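Local coordinates for regulator of Ty1 transposition protein 107 (Saccharomyces cerevisiae, PDB 3T7K), which binds phosphorylated histone H2A through its C-terminal tandem BRCT repeats during DNA damage repair in yeast, at residues K49-I54 and D58-I63. Numbering follows the deposited sequence.
Sequences KIFDNI and DKLNCI
F51 meets both D58 and L60 across the connection between strands 48-50 and 62-64 of a BRCT repeat. These strands are not neighbours in the parallel sheet, whose order is 2-1-3-4: strand 23-27 runs between them, and the contact gathers the side chains that close over this central strand. F51 follows I50 in the chain and is backbone-bonded to A25 of strand 23-27; its CB points toward 58-63, and a chi1 of -55° sets CG beside the backbone N, anti to the carbonyl carbon. The two halves of the ring meet different partners, both approaching obliquely from the same side of its plane. L60 brings one methyl, CD2, to 3.3 Å from F51 CD2 and 3.6 Å from F51 CE2. By the other half lies the carboxylate of D58, where OD2 is 3.3 Å from both F51 CD1 and F51 CE1. The even spacing places this oxygen astride the CD1-CE1 bond, and the carboxylate plane is tilted 30° from the ring plane. No hydrogen bond joins the segments, so the contact rests on van der Waals packing and on the approach of a carboxylate oxygen to ring carbons. L60, the buried member of the group, divides its two methyls between partners: a chi2 of 172° places CD1 anti to CA, where it meets I54, and leaves CD2 as the other branch, which meets F51. Both L60 and I54 also touch V26 and F80. Beyond L60, N61 OD1 accepts a hydrogen bond from K24 N at the start of strand 23-27, and N61 ND2 donates to D22 O just before it. At the far end of the cluster, L60 CD1 lies 3.7 Å from I54 CG2 and equally 3.7 Å from I54 CG1, straddled by the two branches of the isoleucine.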
ATOM      1  N   LYS C  49      15.468  -6.657  -6.176  1.00 40.76           N
ATOM      2  CA  LYS C  49      15.305  -7.648  -5.110  1.00 42.01           C
ATOM      3  C   LYS C  49      14.424  -8.764  -5.629  1.00 47.50           C
ATOM      4  O   LYS C  49      13.363  -8.493  -6.215  1.00 41.49           O
ATOM      5  CB  LYS C  49      14.645  -7.017  -3.876  1.00 40.14           C
ATOM      6  CG  LYS C  49      15.267  -5.697  -3.481  1.00 49.96           C
ATOM      7  CD  LYS C  49      15.071  -5.376  -2.000  1.00 56.92           C
ATOM      8  CE  LYS C  49      13.699  -4.805  -1.700  0.23 50.15           C
ATOM      9  NZ  LYS C  49      13.679  -4.181  -0.345  0.43 50.11           N
ATOM     10  N   ILE C  50      14.864 -10.004  -5.424  1.00 44.48           N
ATOM     11  CA  ILE C  50      14.141 -11.176  -5.901  1.00 49.47           C
ATOM     12  C   ILE C  50      13.703 -12.057  -4.732  1.00 51.78           C
ATOM     13  O   ILE C  50      14.541 -12.600  -4.007  1.00 54.65           O
ATOM     14  CB  ILE C  50      15.007 -11.987  -6.871  1.00 50.31           C
ATOM     15  CG1 ILE C  50      15.532 -11.061  -7.973  1.00 50.61           C
ATOM     16  CG2 ILE C  50      14.221 -13.127  -7.466  1.00 47.21           C
ATOM     17  CD1 ILE C  50      16.044 -11.792  -9.194  1.00 54.26           C
ATOM     18  N   PHE C  51      12.390 -12.176  -4.545  1.00 48.39           N
ATOM     19  CA  PHE C  51      11.830 -12.958  -3.449  1.00 48.31           C
ATOM     20  C   PHE C  51      11.595 -14.390  -3.888  1.00 47.79           C
ATOM     21  O   PHE C  51      11.423 -14.673  -5.082  1.00 45.83           O
ATOM     22  CB  PHE C  51      10.531 -12.326  -2.953  1.00 47.49           C
ATOM     23  CG  PHE C  51      10.685 -10.894  -2.560  1.00 49.31           C
ATOM     24  CD1 PHE C  51      10.684 -10.522  -1.229  1.00 51.98           C
ATOM     25  CD2 PHE C  51      10.870  -9.914  -3.524  1.00 48.63           C
ATOM     26  CE1 PHE C  51      10.845  -9.190  -0.869  1.00 49.52           C
ATOM     27  CE2 PHE C  51      11.034  -8.587  -3.163  1.00 43.13           C
ATOM     28  CZ  PHE C  51      11.015  -8.229  -1.838  1.00 48.18           C
ATOM     29  N   ASP C  52      11.598 -15.298  -2.915  1.00 48.91           N
ATOM     30  CA  ASP C  52      11.426 -16.722  -3.197  1.00 49.14           C
ATOM     31  C   ASP C  52       9.963 -17.014  -3.526  1.00 43.47           C
ATOM     32  O   ASP C  52       9.647 -17.718  -4.482  1.00 47.07           O
ATOM     33  CB  ASP C  52      11.877 -17.555  -1.991  1.00 48.79           C
ATOM     34  OD1 ASP C  52      13.698 -16.029  -1.707  0.47 49.35           O
ATOM     35  OD2 ASP C  52      13.957 -18.066  -0.940  0.43 50.13           O
ATOM     36  N   ASN C  53       9.074 -16.448  -2.723  1.00 43.94           N
ATOM     37  CA  ASN C  53       7.650 -16.670  -2.874  1.00 47.75           C
ATOM     38  C   ASN C  53       6.935 -15.336  -2.863  1.00 46.43           C
ATOM     39  O   ASN C  53       7.518 -14.327  -2.471  1.00 43.67           O
ATOM     40  CB  ASN C  53       7.139 -17.536  -1.722  1.00 46.62           C
ATOM     41  CG  ASN C  53       7.947 -18.804  -1.548  0.76 45.75           C
ATOM     42  OD1 ASN C  53       8.694 -18.951  -0.579  0.56 48.18           O
ATOM     43  ND2 ASN C  53       7.802 -19.732  -2.488  0.50 45.34           N
ATOM     44  N   ILE C  54       5.670 -15.330  -3.276  1.00 41.89           N
ATOM     45  CA  ILE C  54       4.888 -14.097  -3.322  1.00 42.64           C
ATOM     46  C   ILE C  54       4.200 -13.808  -1.995  1.00 46.82           C
ATOM     47  O   ILE C  54       3.367 -14.584  -1.536  1.00 49.09           O
ATOM     48  CB  ILE C  54       3.831 -14.145  -4.438  1.00 41.93           C
ATOM     49  CG1 ILE C  54       4.502 -14.298  -5.805  1.00 45.00           C
ATOM     50  CG2 ILE C  54       2.957 -12.893  -4.411  1.00 40.71           C
ATOM     51  CD1 ILE C  54       3.530 -14.388  -6.984  1.00 38.28           C
ATOM     52  N   ASP C  58       4.961  -7.504   0.467  1.00 51.00           N
ATOM     53  CA  ASP C  58       6.254  -7.091  -0.089  1.00 51.91           C
ATOM     54  C   ASP C  58       6.037  -6.230  -1.328  1.00 50.06           C
ATOM     55  O   ASP C  58       6.982  -5.655  -1.870  1.00 49.55           O
ATOM     56  CB  ASP C  58       7.132  -8.291  -0.442  1.00 44.34           C
ATOM     57  CG  ASP C  58       7.614  -9.036   0.779  0.82 51.45           C
ATOM     58  OD1 ASP C  58       7.584  -8.453   1.884  0.51 51.22           O
ATOM     59  OD2 ASP C  58       8.028 -10.204   0.633  0.49 48.58           O
ATOM     60  N   LYS C  59       4.787  -6.182  -1.780  1.00 49.85           N
ATOM     61  CA  LYS C  59       4.385  -5.311  -2.877  1.00 47.89           C
ATOM     62  C   LYS C  59       5.231  -5.546  -4.122  1.00 45.88           C
ATOM     63  O   LYS C  59       5.791  -4.608  -4.689  1.00 42.90           O
ATOM     64  CB  LYS C  59       4.473  -3.849  -2.437  1.00 52.60           C
ATOM     65  CG  LYS C  59       3.420  -3.456  -1.410  1.00 55.86           C
ATOM     66  CD  LYS C  59       2.016  -3.683  -1.967  0.52 51.13           C
ATOM     67  CE  LYS C  59       0.945  -3.312  -0.956  0.43 52.39           C
ATOM     68  NZ  LYS C  59      -0.425  -3.581  -1.478  0.66 48.52           N
ATOM     69  N   LEU C  60       5.331  -6.801  -4.543  1.00 39.70           N
ATOM     70  CA  LEU C  60       6.077  -7.124  -5.746  1.00 39.91           C
ATOM     71  C   LEU C  60       5.530  -6.308  -6.909  1.00 37.92           C
ATOM     72  O   LEU C  60       4.348  -5.973  -6.934  1.00 35.20           O
ATOM     73  CB  LEU C  60       5.975  -8.609  -6.057  1.00 35.60           C
ATOM     74  CG  LEU C  60       6.302  -9.511  -4.870  1.00 41.10           C
ATOM     75  CD1 LEU C  60       5.993 -10.974  -5.201  1.00 40.44           C
ATOM     76  CD2 LEU C  60       7.734  -9.345  -4.454  1.00 39.30           C
ATOM     77  N   ASN C  61       6.392  -5.977  -7.866  1.00 34.31           N
ATOM     78  CA  ASN C  61       5.952  -5.208  -9.022  1.00 33.11           C
ATOM     79  C   ASN C  61       6.473  -5.795 -10.326  1.00 29.02           C
ATOM     80  O   ASN C  61       6.256  -5.242 -11.395  1.00 32.00           O
ATOM     81  CB  ASN C  61       6.375  -3.736  -8.885  1.00 34.48           C
ATOM     82  CG  ASN C  61       7.893  -3.554  -8.835  1.00 35.27           C
ATOM     83  OD1 ASN C  61       8.648  -4.455  -9.185  1.00 31.77           O
ATOM     84  ND2 ASN C  61       8.340  -2.378  -8.393  1.00 38.74           N
ATOM     85  N   CYS C  62       7.152  -6.929 -10.241  1.00 30.89           N
ATOM     86  CA  CYS C  62       7.847  -7.463 -11.396  1.00 32.85           C
ATOM     87  C   CYS C  62       7.826  -8.981 -11.434  1.00 32.96           C
ATOM     88  O   CYS C  62       7.809  -9.647 -10.402  1.00 35.86           O
ATOM     89  CB  CYS C  62       9.301  -6.967 -11.371  1.00 34.73           C
ATOM     90  SG  CYS C  62      10.333  -7.539 -12.728  1.00 37.62           S
ATOM     91  N   ILE C  63       7.849  -9.536 -12.635  1.00 33.67           N
ATOM     92  CA  ILE C  63       7.993 -10.971 -12.783  1.00 37.04           C
ATOM     93  C   ILE C  63       8.987 -11.256 -13.883  1.00 33.08           C
ATOM     94  O   ILE C  63       8.925 -10.648 -14.940  1.00 33.86           O
ATOM     95  CB  ILE C  63       6.645 -11.663 -13.121  1.00 37.00           C
ATOM     96  CG1 ILE C  63       6.883 -13.131 -13.460  1.00 40.40           C
ATOM     97  CG2 ILE C  63       5.962 -10.992 -14.292  1.00 32.23           C
ATOM     98  CD1 ILE C  63       6.265 -14.073 -12.463  1.00 42.00           C
TER